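Local coordinates for ancillary protein 1 (Streptococcus pyogenes, PDB 2XI9) that serves as a pilus-presented adhesin of this bacterium and needs an unusual internal thioester bond for efficient interaction with host cells, at residues 125-130 with 146-151; 140-145 with 241-246; 154-159 with 313-318; 189-194 with 299-304. All blocks are in the same frame, centred on the assembly; numbering follows the deposited sequence.

Overall arrangement
Interactions 1, 3 and 4 belong to one mixed beta sheet of the thioester-bearing part of this C-terminal fragment, and interaction 2 ties that sheet to a helix. All four are buried, though interaction 3 includes partly exposed residues such as Gln315 and His317. Interactions 1 and 4 are antiparallel strand pairs held by regular backbone bonds, with aromatic rings on their faces. Interaction 3 depends instead on side-chain amides and a threonine hydroxyl, and its Gln156 and His317 meet Asp299 of interaction 4. Interaction 2 is irregular, joined by contacts and waters; its centre is about 19 Å from the centre of the chain, against about 5 Å for that of interaction 4.

Interaction 1 of 4, residues 125-130 with 146-151; sequences VEAYND and YYAKNK
An antiparallel pair of consecutive strands, 127-130 and 146-149, joined by a long loop without helix or strand, brings Tyr128 beside Tyr147 near one margin of the seven-stranded mixed sheet. Tyr128 and Tyr147 form a hydrogen-bonded pair: Tyr128 N to Tyr147 O and Tyr147 N to Tyr128 O are each 2.9 Å. Lys149 N continues the pattern to Glu126 O. Both tyrosines rise from the same sheet face. The first torsion of Tyr128 (chi1 61°) wedges CG between its own N and carbonyl carbon and swings the ring over its neighbour, so that Tyr147 CB sits above one ring face, 3.8 Å from the Tyr128 centroid, as a CH-pi contact. The rings run nearly parallel (22°) but are slid apart, with little overlap. A tyrosine suits both places because its ring packs while its hydroxyl still finds a partner: Tyr128 OH bonds to Ser155 OG, and Tyr147 OH to Glu133. Lys149 contributes its aliphatic stem, CG lying 3.9 Å from Tyr128 CE2 at the ring edge. Asp130 CB comes up to the edge of the Tyr147 ring.

On the other face two alanines sit side by side: Ala127 CB and Ala148 CB are 4.3 Å apart at a non-hydrogen-bonded pair, small enough for the aromatic Tyr189 and Phe301 to pack closely on them. Farther along that face comes a larger pair, the Asn129 amide standing steeply to the Tyr146 ring, their planes 70° apart. Asn129 ND2 is bonded to Asp170, while Asn129 OD1 rests 3.6 Å from Tyr146 CD1.

Interaction 2 of 4, residues 140-145 with 241-246; sequences QNYAKF and LRAATQ
Tyr142 reaches from an irregular loop to the flank of helix 238-253, where it meets Ala243 and Gln246. Its CG stands anti to the backbone N (chi1 175°), which carries the ring toward the helix. Beyond CB, the ring's CD2 passes over a face of the Phe145 ring, while CE1 presses on Ala243 CB at 3.4 Å; alanine is small enough to let an aromatic ring lie this near the helix backbone. CZ follows, 3.7 Å from Ala243 CA. At the tip, OH touches Gln246 CB at 3.2 Å and is hydrogen-bonded to water 1 at 2.8 Å, a water that also lies close to Lys144 O and Gln246 OE1.

One helical residue earlier, extended Arg242 brings its guanidinium against Phe145. Phe145 CA covers one face of the group, and NH1 lies 3.8 Å from Phe145 CD1 at the ring edge, the two planes being almost perpendicular (86°). NE donates to water 2, and NH1 to Tyr147 OH.

The loop between strands 127-130 and 146-149 thus lies along helix 238-253, which also touches helix 274-288 and strand 155-160. Gln246 NE2 bonds there to the backbone O of Cys160, the chain's only cysteine and so presumably the thioester's sulfur donor.

Interaction 3 of 4, residues 154-159 with 313-318; sequences SSQVVY and GTQWHP
Hydrogen bonds dominate where Gln156, on strand 155-160, meets Thr314 and Gln315, just past strand 311-313. Gln156 OE1 accepts two backbone N-H groups: Thr314 N at 2.8 Å, in the carbonyl plane, and Gln315 N at 3.0 Å, 54° out of that plane. Thr314 repays the strand through its hydroxyl, OG1 donating to Val157 O at 2.7 Å; a chi1 of 56° holds OG1 between its own N and carbonyl carbon, facing the strand. Water 3 links the same groups, accepting from Val157 N and donating to Thr314 OG1. Gln315 NE2 adds a weak bond to Ser155 O.

Flat groups stack as well: the amides of Gln156 and Gln315 slide past each other with planes 23° apart. Apolar contacts complete the join. Thr314 CG2 lies 3.9 Å from Tyr159 CE2, and Val158 CG1 is equally far from Gly313 CA. Glycine suits its place, for Gln156 OE1 comes within 3.2 Å of Gly313 CA, on the side where a CB would stand.

Gln156 NE2 gives its protons to Asn150 OD1 and Asp299 OD2, and Asp299 OD2 is also bonded by His317 ND1. With acceptors round its nitrogen and donors round its oxygen, the buried Gln156 amide has one sensible orientation.

Interaction 4 of 4, residues 189-194 with 299-304; sequences YTHIAG and DFFIPN
A chi1 of 165° turns the His191 ring away from its own N, and one of -62° sets the Asp299 carboxylate opposite its carbonyl carbon; the two groups thereby meet across the antiparallel strands. His191 NE2 donates to Asp299 OD1 at 2.8 Å. It arrives from above the carboxylate plane, and the ring and carboxylate planes are 79° apart. Histidine fits here because NE2 can donate while the rest of the ring packs: Phe300 O lies at its edge, in plane, and Phe301 CE2 is 3.9 Å from His191 CG. The His191 and Phe301 rings are near parallel but slid apart. Asp299 OD2 turns to His317, so both carboxylate oxygens accept N-H groups.

The backbones pair in regular antiparallel fashion. Thr190 and Ile302 exchange bonds, Thr190 N to Ile302 O at 2.8 Å, as do Ile192 and Phe300, Ile192 N to Phe300 O at 2.9 Å. Proline is tolerated at 303 because it faces Tyr189 at a non-hydrogen-bonded position, where this partner strand asks for no N-H; Tyr189 CE2 packs on Pro303 CB at 3.7 Å. On the face of Ile192, its CD1 lies 3.9 Å from Phe300 CD1, while the Phe300 ring also meets Phe161 edge-to-face.

Strand 299-303 runs between 189-193 and 311-313 in the sheet. Strand 189-193 is the last of that sheet, and its residues also make backbone bonds to Val125 and to Lys117 and Ile119 of strand 117-119.

Interaction 1 of 4, residues 125-130 with 146-151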
loop_
_atom_site.group_PDB
_atom_site.type_symbol
_atom_site.label_atom_id
_atom_site.label_comp_id
_atom_site.label_asym_id
_atom_site.label_seq_id
_atom_site.Cartn_x
_atom_site.Cartn_y
_atom_site.Cartn_z
ATOM N N VAL A 125 9.013 9.436 -1.785
ATOM C CA VAL A 125 9.090 9.193 -0.346
ATOM C C VAL A 125 10.081 8.062 -0.071
ATOM O O VAL A 125 10.151 7.095 -0.835
ATOM C CB VAL A 125 7.705 8.802 0.218
ATOM C CG1 VAL A 125 7.810 8.330 1.683
ATOM C CG2 VAL A 125 6.746 9.936 0.084
ATOM N N GLU A 126 10.815 8.164 1.029
ATOM C CA GLU A 126 11.755 7.113 1.444
ATOM C C GLU A 126 11.161 6.114 2.431
ATOM O O GLU A 126 10.437 6.480 3.351
ATOM C CB GLU A 126 13.024 7.725 2.037
ATOM C CG GLU A 126 14.014 6.667 2.498
ATOM C CD GLU A 126 15.347 7.237 2.888
ATOM O OE1 GLU A 126 15.419 8.438 3.220
ATOM O OE2 GLU A 126 16.324 6.470 2.861
ATOM N N ALA A 127 11.450 4.832 2.229
ATOM C CA ALA A 127 11.188 3.822 3.243
ATOM C C ALA A 127 12.510 3.078 3.455
ATOM O O ALA A 127 13.394 3.123 2.609
ATOM C CB ALA A 127 10.074 2.869 2.830
ATOM N N TYR A 128 12.652 2.439 4.602
ATOM C CA TYR A 128 13.913 1.804 4.972
ATOM C C TYR A 128 13.711 0.644 5.908
ATOM O O TYR A 128 12.653 0.522 6.548
ATOM C CB TYR A 128 14.920 2.807 5.550
ATOM C CG TYR A 128 14.440 3.500 6.831
ATOM C CD1 TYR A 128 14.800 3.007 8.084
ATOM C CD2 TYR A 128 13.653 4.661 6.780
ATOM C CE1 TYR A 128 14.355 3.620 9.256
ATOM C CE2 TYR A 128 13.208 5.287 7.951
ATOM C CZ TYR A 128 13.569 4.752 9.186
ATOM O OH TYR A 128 13.167 5.348 10.369
ATOM N N ASN A 129 14.698 -0.266 5.907
ATOM C CA ASN A 129 14.787 -1.352 6.875
ATOM C C ASN A 129 15.912 -1.005 7.822
ATOM O O ASN A 129 17.065 -0.762 7.412
ATOM C CB ASN A 129 15.053 -2.691 6.168
ATOM C CG ASN A 129 15.099 -3.884 7.116
ATOM O OD1 ASN A 129 14.626 -3.837 8.245
ATOM N ND2 ASN A 129 15.694 -4.973 6.637
ATOM N N ASP A 130 15.561 -0.930 9.097
ATOM C CA ASP A 130 16.455 -0.391 10.082
ATOM C C ASP A 130 17.420 -1.469 10.524
ATOM O O ASP A 130 17.063 -2.355 11.306
ATOM C CB ASP A 130 15.643 0.152 11.246
ATOM C CG ASP A 130 16.478 0.795 12.344
ATOM O OD1 ASP A 130 17.714 0.618 12.400
ATOM O OD2 ASP A 130 15.849 1.491 13.206
ATOM N N TYR A 146 10.708 -2.347 9.560
ATOM C CA TYR A 146 10.471 -1.512 8.403
ATOM C C TYR A 146 9.760 -0.210 8.766
ATOM O O TYR A 146 8.801 -0.215 9.570
ATOM C CB TYR A 146 9.580 -2.241 7.422
ATOM C CG TYR A 146 10.000 -3.648 7.030
ATOM C CD1 TYR A 146 11.337 -3.966 6.812
ATOM C CD2 TYR A 146 9.046 -4.651 6.857
ATOM C CE1 TYR A 146 11.712 -5.282 6.411
ATOM C CE2 TYR A 146 9.429 -5.959 6.459
ATOM C CZ TYR A 146 10.749 -6.257 6.259
ATOM O OH TYR A 146 11.140 -7.538 5.865
ATOM N N TYR A 147 10.179 0.871 8.113
ATOM C CA TYR A 147 9.638 2.198 8.328
ATOM C C TYR A 147 9.472 2.974 7.038
ATOM O O TYR A 147 10.186 2.726 6.058
ATOM C CB TYR A 147 10.545 3.021 9.242
ATOM C CG TYR A 147 10.751 2.445 10.622
ATOM C CD1 TYR A 147 11.797 1.593 10.893
ATOM C CD2 TYR A 147 9.915 2.822 11.676
ATOM C CE1 TYR A 147 11.997 1.082 12.148
ATOM C CE2 TYR A 147 10.100 2.306 12.948
ATOM C CZ TYR A 147 11.135 1.424 13.181
ATOM O OH TYR A 147 11.313 0.897 14.444
ATOM N N ALA A 148 8.505 3.898 7.039
ATOM C CA ALA A 148 8.461 4.953 6.017
ATOM C C ALA A 148 8.672 6.303 6.659
ATOM O O ALA A 148 8.301 6.532 7.821
ATOM C CB ALA A 148 7.120 4.932 5.191
ATOM N N LYS A 149 9.237 7.205 5.879
ATOM C CA LYS A 149 9.426 8.570 6.289
ATOM C C LYS A 149 8.187 9.412 5.940
ATOM O O LYS A 149 7.757 9.474 4.773
ATOM C CB LYS A 149 10.671 9.149 5.635
ATOM C CG LYS A 149 11.962 8.535 6.199
ATOM C CD LYS A 149 13.087 9.490 6.167
ATOM C CE LYS A 149 13.300 10.152 7.522
ATOM N NZ LYS A 149 14.097 11.394 7.351
ATOM N N ASN A 150 7.609 10.055 6.956
ATOM C CA ASN A 150 6.588 11.097 6.740
ATOM C C ASN A 150 7.172 12.372 6.169
ATOM O O ASN A 150 8.372 12.647 6.299
ATOM C CB ASN A 150 5.857 11.404 8.047
ATOM C CG ASN A 150 5.214 10.182 8.634
ATOM O OD1 ASN A 150 4.659 9.335 7.910
ATOM N ND2 ASN A 150 5.312 10.049 9.956
ATOM N N LYS A 151 6.320 13.193 5.577
ATOM C CA LYS A 151 6.784 14.412 4.961
ATOM C C LYS A 151 7.623 15.287 5.910
ATOM O O LYS A 151 8.638 15.827 5.491
ATOM C CB LYS A 151 5.614 15.223 4.375
ATOM C CG LYS A 151 6.055 16.416 3.548
ATOM C CD LYS A 151 4.868 17.255 3.074
ATOM C CE LYS A 151 5.319 18.483 2.294
ATOM N NZ LYS A 151 4.175 19.440 2.089
#

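Interaction 2 of 4, residues 140-145 with 241-246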
loop_
_atom_site.group_PDB
_atom_site.type_symbol
_atom_site.label_atom_id
_atom_site.label_comp_id
_atom_site.label_asym_id
_atom_site.label_seq_id
_atom_site.Cartn_x
_atom_site.Cartn_y
_atom_site.Cartn_z
ATOM N N GLN A 140 16.727 -15.183 17.373
ATOM C CA GLN A 140 17.412 -14.475 16.308
ATOM C C GLN A 140 16.879 -13.036 16.150
ATOM O O GLN A 140 15.718 -12.787 16.385
ATOM C CB GLN A 140 17.259 -15.236 15.001
ATOM C CG GLN A 140 17.892 -16.643 15.074
ATOM C CD GLN A 140 17.694 -17.491 13.819
ATOM O OE1 GLN A 140 18.651 -18.057 13.311
ATOM N NE2 GLN A 140 16.465 -17.572 13.316
ATOM N N ASN A 141 17.747 -12.126 15.714
ATOM C CA ASN A 141 17.338 -10.768 15.327
ATOM C C ASN A 141 16.141 -10.858 14.392
ATOM O O ASN A 141 16.163 -11.632 13.450
ATOM C CB ASN A 141 18.513 -10.032 14.661
ATOM C CG ASN A 141 18.213 -8.586 14.348
ATOM O OD1 ASN A 141 17.351 -7.969 14.970
ATOM N ND2 ASN A 141 18.952 -8.018 13.380
ATOM N N TYR A 142 15.086 -10.100 14.669
ATOM C CA TYR A 142 13.899 -10.071 13.810
ATOM C C TYR A 142 14.300 -9.531 12.443
ATOM O O TYR A 142 13.894 -10.053 11.436
ATOM C CB TYR A 142 12.747 -9.251 14.456
ATOM C CG TYR A 142 11.491 -9.055 13.610
ATOM C CD1 TYR A 142 10.781 -10.159 13.110
ATOM C CD2 TYR A 142 11.016 -7.798 13.306
ATOM C CE1 TYR A 142 9.657 -9.985 12.338
ATOM C CE2 TYR A 142 9.866 -7.602 12.550
ATOM C CZ TYR A 142 9.170 -8.710 12.089
ATOM O OH TYR A 142 8.054 -8.529 11.298
ATOM N N ALA A 143 15.108 -8.481 12.420
ATOM C CA ALA A 143 15.703 -7.972 11.180
ATOM C C ALA A 143 14.673 -7.526 10.102
ATOM O O ALA A 143 15.019 -7.448 8.912
ATOM C CB ALA A 143 16.691 -9.030 10.618
ATOM N N LYS A 144 13.446 -7.205 10.507
ATOM C CA LYS A 144 12.390 -6.735 9.607
ATOM C C LYS A 144 11.698 -5.489 10.179
ATOM O O LYS A 144 10.490 -5.331 10.081
ATOM C CB LYS A 144 11.384 -7.851 9.294
ATOM C CG LYS A 144 11.988 -9.159 8.712
ATOM C CD LYS A 144 10.890 -10.139 8.427
ATOM C CE LYS A 144 11.443 -11.525 8.112
ATOM N NZ LYS A 144 12.377 -12.025 9.200
ATOM N N PHE A 145 12.503 -4.575 10.696
ATOM C CA PHE A 145 12.014 -3.345 11.309
ATOM C C PHE A 145 11.870 -2.328 10.191
ATOM O O PHE A 145 12.789 -1.554 9.882
ATOM C CB PHE A 145 13.009 -2.902 12.375
ATOM C CG PHE A 145 13.228 -3.901 13.470
ATOM C CD1 PHE A 145 12.289 -4.111 14.450
ATOM C CD2 PHE A 145 14.404 -4.631 13.519
ATOM C CE1 PHE A 145 12.537 -5.052 15.473
ATOM C CE2 PHE A 145 14.631 -5.569 14.491
ATOM C CZ PHE A 145 13.724 -5.769 15.475
ATOM N N LEU A 241 5.150 -8.513 19.144
ATOM C CA LEU A 241 3.896 -8.014 18.599
ATOM C C LEU A 241 4.082 -7.505 17.174
ATOM O O LEU A 241 3.217 -7.743 16.307
ATOM C CB LEU A 241 3.212 -6.975 19.498
ATOM C CG LEU A 241 1.819 -6.521 19.085
ATOM C CD1 LEU A 241 0.835 -7.685 19.170
ATOM C CD2 LEU A 241 1.327 -5.285 19.977
ATOM N N ARG A 242 5.203 -6.835 16.910
ATOM C CA ARG A 242 5.509 -6.381 15.556
ATOM C C ARG A 242 5.531 -7.565 14.564
ATOM O O ARG A 242 4.950 -7.506 13.495
ATOM C CB ARG A 242 6.836 -5.610 15.550
ATOM C CG ARG A 242 7.113 -4.820 14.266
ATOM C CD ARG A 242 8.257 -3.866 14.484
ATOM N NE ARG A 242 8.464 -2.994 13.319
ATOM C CZ ARG A 242 9.098 -1.841 13.343
ATOM N NH1 ARG A 242 9.619 -1.369 14.473
ATOM N NH2 ARG A 242 9.231 -1.170 12.204
ATOM N N ALA A 243 6.231 -8.630 14.922
ATOM C CA ALA A 243 6.293 -9.810 14.093
ATOM C C ALA A 243 4.919 -10.453 13.887
ATOM O O ALA A 243 4.585 -10.822 12.771
ATOM C CB ALA A 243 7.241 -10.810 14.655
ATOM N N ALA A 244 4.145 -10.580 14.960
ATOM C CA ALA A 244 2.825 -11.178 14.886
ATOM C C ALA A 244 1.977 -10.365 13.926
ATOM O O ALA A 244 1.220 -10.938 13.161
ATOM C CB ALA A 244 2.188 -11.252 16.294
ATOM N N THR A 245 2.099 -9.017 13.988
ATOM C CA THR A 245 1.382 -8.089 13.103
ATOM C C THR A 245 1.807 -8.336 11.654
ATOM O O THR A 245 0.958 -8.396 10.753
ATOM C CB THR A 245 1.569 -6.546 13.537
ATOM O OG1 THR A 245 1.327 -6.397 14.967
ATOM C CG2 THR A 245 0.634 -5.629 12.787
ATOM N N GLN A 246 3.108 -8.483 11.421
ATOM C CA GLN A 246 3.601 -8.700 10.070
ATOM C C GLN A 246 3.040 -10.008 9.496
ATOM O O GLN A 246 2.645 -10.074 8.333
ATOM C CB GLN A 246 5.137 -8.742 10.064
ATOM C CG GLN A 246 5.778 -8.970 8.666
ATOM C CD GLN A 246 5.469 -7.878 7.669
ATOM O OE1 GLN A 246 6.171 -6.877 7.618
ATOM N NE2 GLN A 246 4.461 -8.095 6.826
HETATM O O HOH W 1 7.942 -6.208 9.795
HETATM O O HOH W 2 7.892 -3.503 10.493
#

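Interaction 3 of 4, residues 154-159 with 313-318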
loop_
_atom_site.group_PDB
_atom_site.type_symbol
_atom_site.label_atom_id
_atom_site.label_comp_id
_atom_site.label_asym_id
_atom_site.label_seq_id
_atom_site.Cartn_x
_atom_site.Cartn_y
_atom_site.Cartn_z
ATOM N N SER A 154 9.527 12.715 10.358
ATOM C CA SER A 154 9.287 11.662 11.329
ATOM C C SER A 154 9.149 10.339 10.596
ATOM O O SER A 154 9.112 10.297 9.365
ATOM C CB SER A 154 8.021 11.942 12.146
ATOM O OG SER A 154 6.850 12.087 11.339
ATOM N N SER A 155 9.079 9.253 11.343
ATOM C CA SER A 155 9.001 7.924 10.770
ATOM C C SER A 155 7.726 7.238 11.299
ATOM O O SER A 155 7.237 7.558 12.381
ATOM C CB SER A 155 10.215 7.073 11.152
ATOM O OG SER A 155 11.401 7.445 10.412
ATOM N N GLN A 156 7.199 6.323 10.513
ATOM C CA GLN A 156 6.100 5.494 10.920
ATOM C C GLN A 156 6.483 4.031 10.680
ATOM O O GLN A 156 7.093 3.705 9.667
ATOM C CB GLN A 156 4.811 5.912 10.158
ATOM C CG GLN A 156 4.467 5.243 8.899
ATOM C CD GLN A 156 3.115 5.655 8.370
ATOM O OE1 GLN A 156 2.154 4.881 8.422
ATOM N NE2 GLN A 156 3.029 6.870 7.866
ATOM N N VAL A 157 6.108 3.165 11.607
ATOM C CA VAL A 157 6.172 1.723 11.413
ATOM C C VAL A 157 5.349 1.374 10.174
ATOM O O VAL A 157 4.232 1.905 9.985
ATOM C CB VAL A 157 5.627 0.995 12.639
ATOM C CG1 VAL A 157 5.473 -0.520 12.381
ATOM C CG2 VAL A 157 6.542 1.309 13.897
ATOM N N VAL A 158 5.911 0.539 9.311
ATOM C CA VAL A 158 5.152 -0.053 8.199
ATOM C C VAL A 158 5.394 -1.544 8.142
ATOM O O VAL A 158 6.385 -2.044 8.690
ATOM C CB VAL A 158 5.503 0.581 6.845
ATOM C CG1 VAL A 158 5.200 2.135 6.877
ATOM C CG2 VAL A 158 6.938 0.293 6.428
ATOM N N TYR A 159 4.505 -2.234 7.429
ATOM C CA TYR A 159 4.601 -3.663 7.223
ATOM C C TYR A 159 4.669 -4.004 5.761
ATOM O O TYR A 159 3.972 -3.367 4.931
ATOM C CB TYR A 159 3.413 -4.344 7.863
ATOM C CG TYR A 159 3.422 -4.226 9.331
ATOM C CD1 TYR A 159 4.295 -5.011 10.092
ATOM C CD2 TYR A 159 2.682 -3.236 9.978
ATOM C CE1 TYR A 159 4.347 -4.890 11.491
ATOM C CE2 TYR A 159 2.741 -3.085 11.373
ATOM C CZ TYR A 159 3.599 -3.901 12.120
ATOM O OH TYR A 159 3.654 -3.795 13.475
ATOM N N GLY A 313 0.903 1.153 6.196
ATOM C CA GLY A 313 1.324 2.012 7.252
ATOM C C GLY A 313 0.528 1.841 8.512
ATOM O O GLY A 313 -0.424 1.048 8.568
ATOM N N THR A 314 0.935 2.616 9.507
ATOM C CA THR A 314 0.362 2.603 10.855
ATOM C C THR A 314 -0.162 3.953 11.304
ATOM O O THR A 314 -0.704 4.060 12.423
ATOM C CB THR A 314 1.399 2.118 11.877
ATOM O OG1 THR A 314 2.580 2.934 11.795
ATOM C CG2 THR A 314 1.762 0.702 11.614
ATOM N N GLN A 315 -0.017 4.980 10.463
ATOM C CA GLN A 315 -0.420 6.355 10.773
ATOM C C GLN A 315 -1.256 6.853 9.574
ATOM O O GLN A 315 -1.381 6.139 8.594
ATOM C CB GLN A 315 0.804 7.260 11.004
ATOM C CG GLN A 315 1.732 6.780 12.200
ATOM C CD GLN A 315 3.055 7.554 12.284
ATOM O OE1 GLN A 315 3.277 8.502 11.536
ATOM N NE2 GLN A 315 3.935 7.154 13.225
ATOM N N TRP A 316 -1.752 8.070 9.666
ATOM C CA TRP A 316 -2.590 8.715 8.627
ATOM C C TRP A 316 -2.147 10.162 8.427
ATOM O O TRP A 316 -2.274 10.993 9.351
ATOM C CB TRP A 316 -4.065 8.633 9.042
ATOM C CG TRP A 316 -5.019 9.340 8.162
ATOM C CD1 TRP A 316 -5.873 10.349 8.523
ATOM C CD2 TRP A 316 -5.200 9.142 6.765
ATOM N NE1 TRP A 316 -6.581 10.777 7.426
ATOM C CE2 TRP A 316 -6.187 10.044 6.337
ATOM C CE3 TRP A 316 -4.616 8.277 5.820
ATOM C CZ2 TRP A 316 -6.627 10.102 4.988
ATOM C CZ3 TRP A 316 -5.040 8.351 4.490
ATOM C CH2 TRP A 316 -6.048 9.246 4.102
ATOM N N HIS A 317 -1.643 10.471 7.224
ATOM C CA HIS A 317 -1.179 11.817 6.853
ATOM C C HIS A 317 -1.922 12.350 5.610
ATOM O O HIS A 317 -1.430 12.196 4.493
ATOM C CB HIS A 317 0.322 11.783 6.602
ATOM C CG HIS A 317 1.095 11.485 7.832
ATOM N ND1 HIS A 317 1.288 10.201 8.288
ATOM C CD2 HIS A 317 1.629 12.306 8.767
ATOM C CE1 HIS A 317 1.939 10.242 9.437
ATOM N NE2 HIS A 317 2.175 11.506 9.740
ATOM N N PRO A 318 -3.121 12.896 5.786
ATOM C CA PRO A 318 -3.948 13.336 4.627
ATOM C C PRO A 318 -3.535 14.661 3.991
ATOM O O PRO A 318 -3.999 14.994 2.879
ATOM C CB PRO A 318 -5.339 13.512 5.229
ATOM C CG PRO A 318 -5.094 13.725 6.712
ATOM C CD PRO A 318 -3.894 12.907 7.048
HETATM O O HOH W 3 4.488 4.284 13.719
#

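Interaction 4 of 4, residues 189-194 with 299-304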
loop_
_atom_site.group_PDB
_atom_site.type_symbol
_atom_site.label_atom_id
_atom_site.label_comp_id
_atom_site.label_asym_id
_atom_site.label_seq_id
_atom_site.Cartn_x
_atom_site.Cartn_y
_atom_site.Cartn_z
ATOM N N TYR A 189 9.110 5.677 -3.124
ATOM C CA TYR A 189 7.732 5.254 -2.955
ATOM C C TYR A 189 6.770 6.409 -3.186
ATOM O O TYR A 189 7.104 7.584 -2.897
ATOM C CB TYR A 189 7.531 4.660 -1.547
ATOM C CG TYR A 189 8.389 3.454 -1.248
ATOM C CD1 TYR A 189 9.728 3.596 -0.913
ATOM C CD2 TYR A 189 7.862 2.176 -1.284
ATOM C CE1 TYR A 189 10.503 2.513 -0.636
ATOM C CE2 TYR A 189 8.647 1.064 -1.013
ATOM C CZ TYR A 189 9.966 1.237 -0.699
ATOM O OH TYR A 189 10.795 0.180 -0.456
ATOM N N THR A 190 5.574 6.070 -3.693
ATOM C CA THR A 190 4.440 6.970 -3.710
ATOM C C THR A 190 3.623 6.744 -2.449
ATOM O O THR A 190 3.275 5.623 -2.168
ATOM C CB THR A 190 3.526 6.708 -4.914
ATOM O OG1 THR A 190 4.294 6.906 -6.106
ATOM C CG2 THR A 190 2.402 7.713 -4.940
ATOM N N HIS A 191 3.290 7.819 -1.720
ATOM C CA HIS A 191 2.413 7.708 -0.557
ATOM C C HIS A 191 0.978 7.877 -1.088
ATOM O O HIS A 191 0.715 8.824 -1.808
ATOM C CB HIS A 191 2.834 8.789 0.445
ATOM C CG HIS A 191 1.860 9.078 1.532
ATOM N ND1 HIS A 191 1.765 10.343 2.104
ATOM C CD2 HIS A 191 0.941 8.302 2.162
ATOM C CE1 HIS A 191 0.829 10.319 3.040
ATOM N NE2 HIS A 191 0.323 9.097 3.106
ATOM N N ILE A 192 0.113 6.907 -0.802
ATOM C CA ILE A 192 -1.311 6.964 -1.128
ATOM C C ILE A 192 -2.158 6.663 0.110
ATOM O O ILE A 192 -1.633 6.198 1.105
ATOM C CB ILE A 192 -1.674 5.966 -2.236
ATOM C CG1 ILE A 192 -1.556 4.521 -1.776
ATOM C CG2 ILE A 192 -0.783 6.175 -3.474
ATOM C CD1 ILE A 192 -2.312 3.522 -2.715
ATOM N N ALA A 193 -3.455 6.942 0.020
ATOM C CA ALA A 193 -4.400 6.518 1.019
ATOM C C ALA A 193 -4.584 5.014 0.853
ATOM O O ALA A 193 -4.599 4.504 -0.253
ATOM C CB ALA A 193 -5.741 7.272 0.863
ATOM N N GLY A 194 -4.685 4.309 1.966
ATOM C CA GLY A 194 -4.833 2.880 2.010
ATOM C C GLY A 194 -6.256 2.444 1.723
ATOM O O GLY A 194 -6.965 1.937 2.603
ATOM N N ASP A 299 -1.981 5.317 5.881
ATOM C CA ASP A 299 -1.021 5.516 4.816
ATOM C C ASP A 299 -0.598 4.169 4.190
ATOM O O ASP A 299 -0.561 3.140 4.849
ATOM C CB ASP A 299 0.239 6.210 5.326
ATOM C CG ASP A 299 -0.033 7.626 5.878
ATOM O OD1 ASP A 299 -1.000 8.327 5.442
ATOM O OD2 ASP A 299 0.779 8.066 6.728
ATOM N N PHE A 300 -0.231 4.223 2.921
ATOM C CA PHE A 300 0.255 3.052 2.169
ATOM C C PHE A 300 1.287 3.595 1.184
ATOM O O PHE A 300 1.219 4.743 0.841
ATOM C CB PHE A 300 -0.925 2.379 1.484
ATOM C CG PHE A 300 -0.609 1.087 0.791
ATOM C CD1 PHE A 300 -0.287 1.057 -0.552
ATOM C CD2 PHE A 300 -0.713 -0.115 1.474
ATOM C CE1 PHE A 300 -0.042 -0.167 -1.198
ATOM C CE2 PHE A 300 -0.441 -1.300 0.857
ATOM C CZ PHE A 300 -0.119 -1.335 -0.509
ATOM N N PHE A 301 2.219 2.750 0.745
ATOM C CA PHE A 301 3.381 3.143 -0.046
ATOM C C PHE A 301 3.693 2.130 -1.130
ATOM O O PHE A 301 3.772 0.947 -0.875
ATOM C CB PHE A 301 4.595 3.301 0.895
ATOM C CG PHE A 301 4.338 4.240 2.081
ATOM C CD1 PHE A 301 3.828 3.760 3.277
ATOM C CD2 PHE A 301 4.611 5.596 1.973
ATOM C CE1 PHE A 301 3.582 4.597 4.322
ATOM C CE2 PHE A 301 4.331 6.464 3.033
ATOM C CZ PHE A 301 3.849 5.960 4.208
ATOM N N ILE A 302 3.888 2.621 -2.344
ATOM C CA ILE A 302 4.143 1.780 -3.512
ATOM C C ILE A 302 5.492 2.175 -4.095
ATOM O O ILE A 302 5.762 3.357 -4.308
ATOM C CB ILE A 302 3.089 1.979 -4.625
ATOM C CG1 ILE A 302 1.690 1.817 -4.065
ATOM C CG2 ILE A 302 3.322 1.041 -5.799
ATOM C CD1 ILE A 302 1.579 0.819 -3.127
ATOM N N PRO A 303 6.330 1.178 -4.358
ATOM C CA PRO A 303 7.664 1.387 -4.855
ATOM C C PRO A 303 7.674 1.679 -6.352
ATOM O O PRO A 303 6.730 1.309 -7.085
ATOM C CB PRO A 303 8.375 0.063 -4.520
ATOM C CG PRO A 303 7.257 -0.952 -4.642
ATOM C CD PRO A 303 6.070 -0.240 -4.034
ATOM N N ASN A 304 8.720 2.363 -6.787
ATOM C CA ASN A 304 9.009 2.582 -8.216
ATOM C C ASN A 304 9.842 1.452 -8.826
ATOM O O ASN A 304 10.496 1.632 -9.867
ATOM C CB ASN A 304 9.736 3.915 -8.417
ATOM C CG ASN A 304 11.150 3.904 -7.867
ATOM O OD1 ASN A 304 11.502 3.015 -7.114
ATOM N ND2 ASN A 304 11.965 4.905 -8.251
#